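Local coordinates for protein acetylornithine aminotransferase (Aquifex aeolicus, PDB 2EH6) that transfers the amino group of N(2)-acetyl-L-ornithine to 2-oxoglutarate with the help of pyridoxal 5'-phosphate, a step of arginine biosynthesis, at residues V214-G219 with F224-H229; V180-G183 with V187-A190; V80-T85 with E287-L292. One frame throughout, in Å; residues are numbered along the deposited sequence.

In the fold
From the N terminus, segment 80-85 comes first, at the end of helix 70-81. Its partner is far along the chain, in helix 275-308, so interaction 3 closes a long loop. Interactions 1 and 2 both nest inside that loop. Interaction 2 is the short hairpin after strand 173-178. It closes before interaction 1 opens, so these two follow in series and nothing crosses. Interaction 1 closes a tight turn within the loop between strands 208-212 and 236-239, a loop that starts at the cofactor. It touches both others: T216 and Q215 pack on the hairpin, and Y227 OH probably bonds to W84 N. Interactions 2 and 3 do not touch; their nearest atoms are about 11 Å apart.

Interaction 1. Residues V214-G219 with F224-H229; sequences VQTGIG and FYAYQH. With PLP (pyridoxal-5'-phosphate), chain C.
The loop after strand 208-212 starts at the cofactor and turns back on itself further on, where G219 and F224 meet. G219 N donates to F224 O at 2.9 Å, and the N-H points almost straight at the oxygen (165°). I218 sends CD1 back to the F224 ring, 4.0 Å from CE2. These two side chains lie alongside each other and point the same way. V284 and V288 of helix 275-308 also pack on I218. With chi1 at -160°, CG of F224 lies opposite the backbone N, and the ring comes over Y225 with CD2 3.4 Å above the centre of that ring.

This is the large cofactor domain of a class-III aminotransferase, of fold type I. The start of the loop belongs to the pyridoxal phosphate site. V214 CG1 packs on the pyridine ring, 3.6 Å from C4 of the cofactor, and Q215 CB lies 3.1 Å from its O3.

Further along, T216 CB meets A226 CB at 3.5 Å. T216 OG1 is hydrogen-bonded to E213 OE1. The same oxygen pairs with A226 N, so one carboxylate oxygen holds both sides of the loop.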
loop_
_atom_site.group_PDB
_atom_site.type_symbol
_atom_site.label_atom_id
_atom_site.label_comp_id
_atom_site.label_asym_id
_atom_site.label_seq_id
_atom_site.Cartn_x
_atom_site.Cartn_y
_atom_site.Cartn_z
ATOM N N VAL A 214 11.660 5.429 5.884
ATOM C CA VAL A 214 10.758 5.744 4.775
ATOM C C VAL A 214 11.048 7.128 4.222
ATOM O O VAL A 214 11.063 7.327 3.013
ATOM C CB VAL A 214 9.281 5.671 5.229
ATOM C CG1 VAL A 214 8.365 6.328 4.190
ATOM C CG2 VAL A 214 8.884 4.210 5.414
ATOM N N GLN A 215 11.287 8.076 5.121
ATOM C CA GLN A 215 11.572 9.450 4.735
ATOM C C GLN A 215 13.064 9.753 4.596
ATOM O O GLN A 215 13.472 10.449 3.669
ATOM C CB GLN A 215 10.958 10.410 5.761
ATOM C CG GLN A 215 11.442 11.846 5.636
ATOM C CD GLN A 215 10.467 12.754 4.916
ATOM O OE1 GLN A 215 9.815 13.601 5.538
ATOM N NE2 GLN A 215 10.355 12.584 3.598
ATOM N N THR A 216 13.878 9.229 5.511
ATOM C CA THR A 216 15.320 9.480 5.482
ATOM C C THR A 216 16.108 8.581 4.539
ATOM O O THR A 216 17.242 8.895 4.179
ATOM C CB THR A 216 15.957 9.290 6.875
ATOM O OG1 THR A 216 15.778 7.932 7.286
ATOM C CG2 THR A 216 15.327 10.224 7.900
ATOM N N GLY A 217 15.517 7.464 4.146
ATOM C CA GLY A 217 16.221 6.524 3.295
ATOM C C GLY A 217 16.489 6.879 1.846
ATOM O O GLY A 217 15.945 7.841 1.290
ATOM N N ILE A 218 17.354 6.070 1.247
ATOM C CA ILE A 218 17.740 6.190 -0.151
ATOM C C ILE A 218 18.386 7.529 -0.519
ATOM O O ILE A 218 17.941 8.216 -1.444
ATOM C CB ILE A 218 16.528 5.907 -1.076
ATOM C CG1 ILE A 218 15.698 4.734 -0.523
ATOM C CG2 ILE A 218 17.011 5.549 -2.476
ATOM C CD1 ILE A 218 16.475 3.419 -0.329
ATOM N N GLY A 219 19.433 7.888 0.225
ATOM C CA GLY A 219 20.195 9.103 -0.032
ATOM C C GLY A 219 19.715 10.462 0.452
ATOM O O GLY A 219 20.479 11.431 0.416
ATOM N N PHE A 224 23.346 6.597 1.948
ATOM C CA PHE A 224 22.293 5.749 1.415
ATOM C C PHE A 224 21.199 5.559 2.469
ATOM O O PHE A 224 20.019 5.776 2.194
ATOM C CB PHE A 224 22.845 4.397 0.982
ATOM C CG PHE A 224 21.951 3.678 0.023
ATOM C CD1 PHE A 224 21.924 4.040 -1.320
ATOM C CD2 PHE A 224 21.089 2.684 0.470
ATOM C CE1 PHE A 224 21.044 3.423 -2.207
ATOM C CE2 PHE A 224 20.206 2.062 -0.407
ATOM C CZ PHE A 224 20.184 2.431 -1.747
ATOM N N TYR A 225 21.596 5.140 3.669
ATOM C CA TYR A 225 20.665 4.979 4.783
ATOM C C TYR A 225 21.115 5.983 5.835
ATOM O O TYR A 225 22.302 6.066 6.139
ATOM C CB TYR A 225 20.734 3.568 5.369
ATOM C CG TYR A 225 20.357 2.476 4.402
ATOM C CD1 TYR A 225 19.141 2.509 3.714
ATOM C CD2 TYR A 225 21.206 1.393 4.191
ATOM C CE1 TYR A 225 18.781 1.491 2.846
ATOM C CE2 TYR A 225 20.858 0.369 3.326
ATOM C CZ TYR A 225 19.644 0.422 2.658
ATOM O OH TYR A 225 19.295 -0.600 1.818
ATOM N N ALA A 226 20.179 6.747 6.384
ATOM C CA ALA A 226 20.515 7.753 7.385
ATOM C C ALA A 226 21.180 7.181 8.639
ATOM O O ALA A 226 21.983 7.859 9.281
ATOM C CB ALA A 226 19.266 8.536 7.774
ATOM N N TYR A 227 20.853 5.944 8.994
ATOM C CA TYR A 227 21.440 5.349 10.194
ATOM C C TYR A 227 22.959 5.220 10.094
ATOM O O TYR A 227 23.645 5.096 11.105
ATOM C CB TYR A 227 20.814 3.975 10.486
ATOM C CG TYR A 227 21.314 2.819 9.638
ATOM C CD1 TYR A 227 22.594 2.280 9.825
ATOM C CD2 TYR A 227 20.501 2.251 8.657
ATOM C CE1 TYR A 227 23.045 1.206 9.054
ATOM C CE2 TYR A 227 20.940 1.183 7.883
ATOM C CZ TYR A 227 22.214 0.664 8.083
ATOM O OH TYR A 227 22.649 -0.380 7.293
ATOM N N GLN A 228 23.478 5.262 8.872
ATOM C CA GLN A 228 24.913 5.133 8.652
ATOM C C GLN A 228 25.699 6.333 9.178
ATOM O O GLN A 228 26.905 6.244 9.396
ATOM C CB GLN A 228 25.190 4.930 7.159
ATOM C CG GLN A 228 24.460 3.732 6.569
ATOM C CD GLN A 228 24.645 3.612 5.069
ATOM O OE1 GLN A 228 24.493 4.585 4.337
ATOM N NE2 GLN A 228 24.957 2.410 4.605
ATOM N N HIS A 229 25.019 7.454 9.381
ATOM C CA HIS A 229 25.678 8.645 9.903
ATOM C C HIS A 229 26.154 8.392 11.334
ATOM O O HIS A 229 27.071 9.051 11.823
ATOM C CB HIS A 229 24.710 9.834 9.915
ATOM C CG HIS A 229 24.512 10.481 8.578
ATOM N ND1 HIS A 229 25.509 11.187 7.937
ATOM C CD2 HIS A 229 23.418 10.570 7.783
ATOM C CE1 HIS A 229 25.036 11.687 6.809
ATOM N NE2 HIS A 229 23.769 11.327 6.692
HETATM N N1 PLP C . 6.963 6.680 8.078
HETATM C C2 PLP C . 7.689 7.790 7.845
HETATM C C2A PLP C . 8.922 8.073 8.663
HETATM C C3 PLP C . 7.303 8.694 6.835
HETATM O O3 PLP C . 8.038 9.822 6.595
HETATM C C4 PLP C . 6.127 8.409 6.065
HETATM C C4A PLP C . 5.729 9.353 4.994
HETATM C C5 PLP C . 5.376 7.200 6.358
HETATM C C6 PLP C . 5.844 6.365 7.383
HETATM C C5A PLP C . 4.117 6.843 5.583
HETATM O O4P PLP C . 4.478 6.383 4.280
HETATM P P PLP C . 3.133 6.015 3.451
HETATM O O1P PLP C . 3.542 5.543 2.108
HETATM O O2P PLP C . 2.287 4.870 4.172
HETATM O O3P PLP C . 2.221 7.335 3.313
#

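Interaction 2. Residues V180-G183 with V187-A190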
loop_
_atom_site.group_PDB
_atom_site.type_symbol
_atom_site.label_atom_id
_atom_site.label_comp_id
_atom_site.label_asym_id
_atom_site.label_seq_id
_atom_site.Cartn_x
_atom_site.Cartn_y
_atom_site.Cartn_z
ATOM N N VAL A 180 15.603 8.399 12.492
ATOM C CA VAL A 180 16.870 9.067 12.793
ATOM C C VAL A 180 16.622 10.573 12.837
ATOM O O VAL A 180 17.180 11.290 13.672
ATOM C CB VAL A 180 17.945 8.731 11.737
ATOM C CG1 VAL A 180 19.183 9.577 11.964
ATOM C CG2 VAL A 180 18.310 7.256 11.834
ATOM N N ILE A 181 15.783 11.039 11.919
ATOM C CA ILE A 181 15.369 12.436 11.848
ATOM C C ILE A 181 13.857 12.366 11.615
ATOM O O ILE A 181 13.408 11.766 10.638
ATOM C CB ILE A 181 16.022 13.196 10.662
ATOM C CG1 ILE A 181 17.542 13.258 10.838
ATOM C CG2 ILE A 181 15.459 14.615 10.586
ATOM C CD1 ILE A 181 18.272 13.923 9.682
ATOM N N GLN A 182 13.072 12.949 12.514
ATOM C CA GLN A 182 11.619 12.926 12.361
ATOM C C GLN A 182 11.197 14.021 11.384
ATOM O O GLN A 182 11.164 15.196 11.738
ATOM C CB GLN A 182 10.932 13.155 13.708
ATOM C CG GLN A 182 11.345 12.195 14.814
ATOM C CD GLN A 182 10.585 12.457 16.102
ATOM O OE1 GLN A 182 10.528 13.590 16.573
ATOM N NE2 GLN A 182 9.996 11.409 16.675
ATOM N N GLY A 183 10.864 13.631 10.160
ATOM C CA GLY A 183 10.466 14.602 9.156
ATOM C C GLY A 183 9.137 15.291 9.403
ATOM O O GLY A 183 9.091 16.496 9.656
ATOM N N VAL A 187 11.230 17.851 11.427
ATOM C CA VAL A 187 12.642 17.643 11.122
ATOM C C VAL A 187 13.424 17.645 12.431
ATOM O O VAL A 187 14.361 18.419 12.606
ATOM C CB VAL A 187 13.205 18.753 10.191
ATOM C CG1 VAL A 187 14.617 18.385 9.726
ATOM C CG2 VAL A 187 12.287 18.947 8.989
ATOM N N ASN A 188 13.016 16.777 13.354
ATOM C CA ASN A 188 13.664 16.659 14.655
ATOM C C ASN A 188 14.802 15.656 14.568
ATOM O O ASN A 188 14.609 14.521 14.136
ATOM C CB ASN A 188 12.650 16.214 15.706
ATOM C CG ASN A 188 11.436 17.125 15.760
ATOM O OD1 ASN A 188 11.569 18.347 15.747
ATOM N ND2 ASN A 188 10.248 16.533 15.826
ATOM N N GLU A 189 15.988 16.083 14.982
ATOM C CA GLU A 189 17.173 15.239 14.926
ATOM C C GLU A 189 17.499 14.485 16.210
ATOM O O GLU A 189 17.573 15.076 17.285
ATOM C CB GLU A 189 18.386 16.088 14.546
ATOM C CG GLU A 189 18.356 16.632 13.138
ATOM C CD GLU A 189 19.484 17.613 12.879
ATOM O OE1 GLU A 189 19.318 18.810 13.194
ATOM O OE2 GLU A 189 20.542 17.179 12.372
ATOM N N ALA A 190 17.700 13.177 16.084
ATOM C CA ALA A 190 18.070 12.350 17.225
ATOM C C ALA A 190 19.570 12.581 17.362
ATOM O O ALA A 190 20.303 12.471 16.380
ATOM C CB ALA A 190 17.786 10.887 16.928
HETATM O O HOH W 1 19.896 12.852 13.640
#
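V180 O is gripped twice: A190 N donates to it at 3.1 Å, and a water donates to it as well. The water also donates to A190 O at 2.8 Å, so it bridges the two chains at the open end of a beta hairpin. The hairpin pairs strands 181-182 and 188-189 antiparallel, with a G1 beta bulge in which V187 and N188 both face Q182.

Q182 and N188 form the hydrogen-bonded pair. Q182 N donates to N188 O at 2.7 Å, and N188 N returns a bond to Q182 O at 2.9 Å. Their side chains share one face of the hairpin and meet through their amides. N188 ND2 donates to Q182 OE1 at 3.0 Å, with an N-H...O angle of 156°. OE1 lies close to the plane of the N188 amide, yet the two amide planes are turned 55° apart. In both residues chi1 is -55° and CG lies opposite the carbonyl carbon, which sends the two amides out on the same face to meet. Both amides have further partners: Q182 NE2 bonds to E124 O, and N188 OD1 takes a bond from K315 NZ. A leucine in place of Q182 would probably leave E124 O without this donor and set the N188 amide freer to turn.

I181 and E189 form the non-hydrogen-bonded pair on the other face, and their side chains run alongside each other. E189 OE1 goes on to G316 N of strand 313-317, so the hairpin leans on the C-terminal part of the chain. V187 has a left-handed backbone at the bulge, and its N donates to G183 O at 3.1 Å. Its CG1 reaches I181 CG2 at 4.0 Å.

Interaction 3. Residues V80-T85 with E287-L292; sequences VKHFWT and EVEKLL
K81 and H82 meet E289 at the protein surface. The contact joins the end of helix 70-81 to the long helix 275-308 in the class-III aminotransferase fold. V80, just before, looks elsewhere and packs on Y2 of the second subunit.

K81 reaches out with its chain bent at chi3 (66°). Its NZ stops 3.9 Å from E289 OE2, a long salt bridge. The two side chains cross at about a right angle.

H82 follows and makes the closer approach. Its CE1 lies 3.3 Å from E289 OE1, and its NE2 is 3.7 Å from the same oxygen. The carboxylate plane is turned 44° from the imidazole plane. The carboxylate would probably stabilise a positive charge on the ring. H82 ND1 makes a weak hydrogen bond with K78 O, and the ring also meets that of F224 in the loop after strand 208-212.

Beyond H82 the chain turns away from helix 275-308. F83 N bonds back to V80 O at 2.8 Å. W84 then folds over F83, with CD1 above the ring centre, and its NE1 bonds to P234 O. T85 CG2 in turn sits over the W84 ring.

On helix 275-308, E289 has CG between its backbone N and carbonyl carbon (chi1 52°). The side chain then runs extended toward K81 and H82, while E289 CB lies 4.1 Å from H82 NE2.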
loop_
_atom_site.group_PDB
_atom_site.type_symbol
_atom_site.label_atom_id
_atom_site.label_comp_id
_atom_site.label_asym_id
_atom_site.label_seq_id
_atom_site.Cartn_x
_atom_site.Cartn_y
_atom_site.Cartn_z
ATOM N N VAL A 80 20.543 -4.725 0.009
ATOM C CA VAL A 80 21.288 -5.432 1.048
ATOM C C VAL A 80 22.773 -5.065 1.000
ATOM O O VAL A 80 23.429 -4.972 2.037
ATOM C CB VAL A 80 21.124 -6.967 0.907
ATOM C CG1 VAL A 80 21.937 -7.682 1.983
ATOM C CG2 VAL A 80 19.644 -7.345 1.032
ATOM N N LYS A 81 23.293 -4.847 -0.206
ATOM C CA LYS A 81 24.698 -4.485 -0.385
ATOM C C LYS A 81 25.099 -3.275 0.456
ATOM O O LYS A 81 26.241 -3.173 0.905
ATOM C CB LYS A 81 24.982 -4.191 -1.862
ATOM C CG LYS A 81 26.414 -3.769 -2.137
ATOM C CD LYS A 81 26.625 -3.371 -3.593
ATOM C CE LYS A 81 25.839 -2.120 -3.959
ATOM N NZ LYS A 81 26.119 -1.690 -5.358
ATOM N N HIS A 82 24.166 -2.354 0.669
ATOM C CA HIS A 82 24.456 -1.160 1.454
ATOM C C HIS A 82 24.119 -1.311 2.931
ATOM O O HIS A 82 24.428 -0.427 3.727
ATOM C CB HIS A 82 23.707 0.050 0.897
ATOM C CG HIS A 82 24.323 0.632 -0.336
ATOM N ND1 HIS A 82 24.329 -0.025 -1.549
ATOM C CD2 HIS A 82 24.935 1.820 -0.548
ATOM C CE1 HIS A 82 24.917 0.737 -2.454
ATOM N NE2 HIS A 82 25.292 1.862 -1.873
ATOM N N PHE A 83 23.479 -2.417 3.298
ATOM C CA PHE A 83 23.111 -2.651 4.691
ATOM C C PHE A 83 24.378 -3.014 5.482
ATOM O O PHE A 83 25.352 -3.504 4.907
ATOM C CB PHE A 83 22.072 -3.776 4.775
ATOM C CG PHE A 83 21.297 -3.799 6.069
ATOM C CD1 PHE A 83 20.629 -2.661 6.517
ATOM C CD2 PHE A 83 21.212 -4.964 6.824
ATOM C CE1 PHE A 83 19.886 -2.679 7.696
ATOM C CE2 PHE A 83 20.472 -4.997 8.006
ATOM C CZ PHE A 83 19.807 -3.853 8.445
ATOM N N TRP A 84 24.365 -2.774 6.792
ATOM C CA TRP A 84 25.538 -3.050 7.619
ATOM C C TRP A 84 25.895 -4.529 7.770
ATOM O O TRP A 84 27.029 -4.860 8.106
ATOM C CB TRP A 84 25.380 -2.417 9.009
ATOM C CG TRP A 84 24.286 -3.007 9.844
ATOM C CD1 TRP A 84 22.956 -2.710 9.784
ATOM C CD2 TRP A 84 24.428 -4.014 10.856
ATOM N NE1 TRP A 84 22.259 -3.469 10.694
ATOM C CE2 TRP A 84 23.137 -4.278 11.366
ATOM C CE3 TRP A 84 25.522 -4.720 11.380
ATOM C CZ2 TRP A 84 22.905 -5.221 12.378
ATOM C CZ3 TRP A 84 25.292 -5.660 12.388
ATOM C CH2 TRP A 84 23.992 -5.900 12.875
ATOM N N THR A 85 24.937 -5.419 7.536
ATOM C CA THR A 85 25.204 -6.846 7.650
ATOM C C THR A 85 24.361 -7.617 6.644
ATOM O O THR A 85 23.666 -7.015 5.827
ATOM C CB THR A 85 24.911 -7.358 9.080
ATOM O OG1 THR A 85 25.348 -8.718 9.194
ATOM C CG2 THR A 85 23.420 -7.275 9.391
ATOM N N GLU A 287 21.286 5.253 -9.513
ATOM C CA GLU A 287 21.510 6.684 -9.688
ATOM C C GLU A 287 21.805 7.401 -8.384
ATOM O O GLU A 287 22.684 8.260 -8.325
ATOM C CB GLU A 287 20.299 7.331 -10.366
ATOM C CG GLU A 287 20.043 6.814 -11.772
ATOM C CD GLU A 287 21.225 7.054 -12.694
ATOM O OE1 GLU A 287 21.592 8.229 -12.886
ATOM O OE2 GLU A 287 21.786 6.071 -13.221
ATOM N N VAL A 288 21.069 7.053 -7.337
ATOM C CA VAL A 288 21.246 7.689 -6.039
ATOM C C VAL A 288 22.625 7.472 -5.427
ATOM O O VAL A 288 23.207 8.398 -4.873
ATOM C CB VAL A 288 20.171 7.207 -5.035
ATOM C CG1 VAL A 288 20.565 7.590 -3.614
ATOM C CG2 VAL A 288 18.826 7.835 -5.386
ATOM N N GLU A 289 23.156 6.261 -5.514
ATOM C CA GLU A 289 24.467 6.032 -4.928
ATOM C C GLU A 289 25.530 6.889 -5.611
ATOM O O GLU A 289 26.526 7.247 -4.995
ATOM C CB GLU A 289 24.835 4.546 -4.978
ATOM C CG GLU A 289 24.704 3.893 -6.324
ATOM C CD GLU A 289 24.853 2.387 -6.232
ATOM O OE1 GLU A 289 24.114 1.770 -5.431
ATOM O OE2 GLU A 289 25.701 1.820 -6.956
ATOM N N LYS A 290 25.305 7.238 -6.875
ATOM C CA LYS A 290 26.245 8.082 -7.612
ATOM C C LYS A 290 26.076 9.545 -7.200
ATOM O O LYS A 290 26.986 10.358 -7.367
ATOM C CB LYS A 290 26.004 7.972 -9.118
ATOM C CG LYS A 290 26.180 6.581 -9.703
ATOM C CD LYS A 290 25.835 6.590 -11.186
ATOM C CE LYS A 290 25.796 5.186 -11.767
ATOM N NZ LYS A 290 25.400 5.206 -13.205
ATOM N N LEU A 291 24.905 9.869 -6.659
ATOM C CA LEU A 291 24.578 11.230 -6.240
ATOM C C LEU A 291 24.927 11.574 -4.796
ATOM O O LEU A 291 24.947 12.750 -4.425
ATOM C CB LEU A 291 23.079 11.484 -6.447
ATOM C CG LEU A 291 22.553 11.625 -7.876
ATOM C CD1 LEU A 291 21.031 11.521 -7.871
ATOM C CD2 LEU A 291 23.006 12.959 -8.461
ATOM N N LEU A 292 25.197 10.558 -3.982
ATOM C CA LEU A 292 25.506 10.778 -2.573
ATOM C C LEU A 292 26.481 11.930 -2.308
ATOM O O LEU A 292 26.188 12.828 -1.511
ATOM C CB LEU A 292 26.013 9.476 -1.935
ATOM C CG LEU A 292 24.984 8.334 -1.911
ATOM C CD1 LEU A 292 25.559 7.128 -1.172
ATOM C CD2 LEU A 292 23.699 8.810 -1.221
#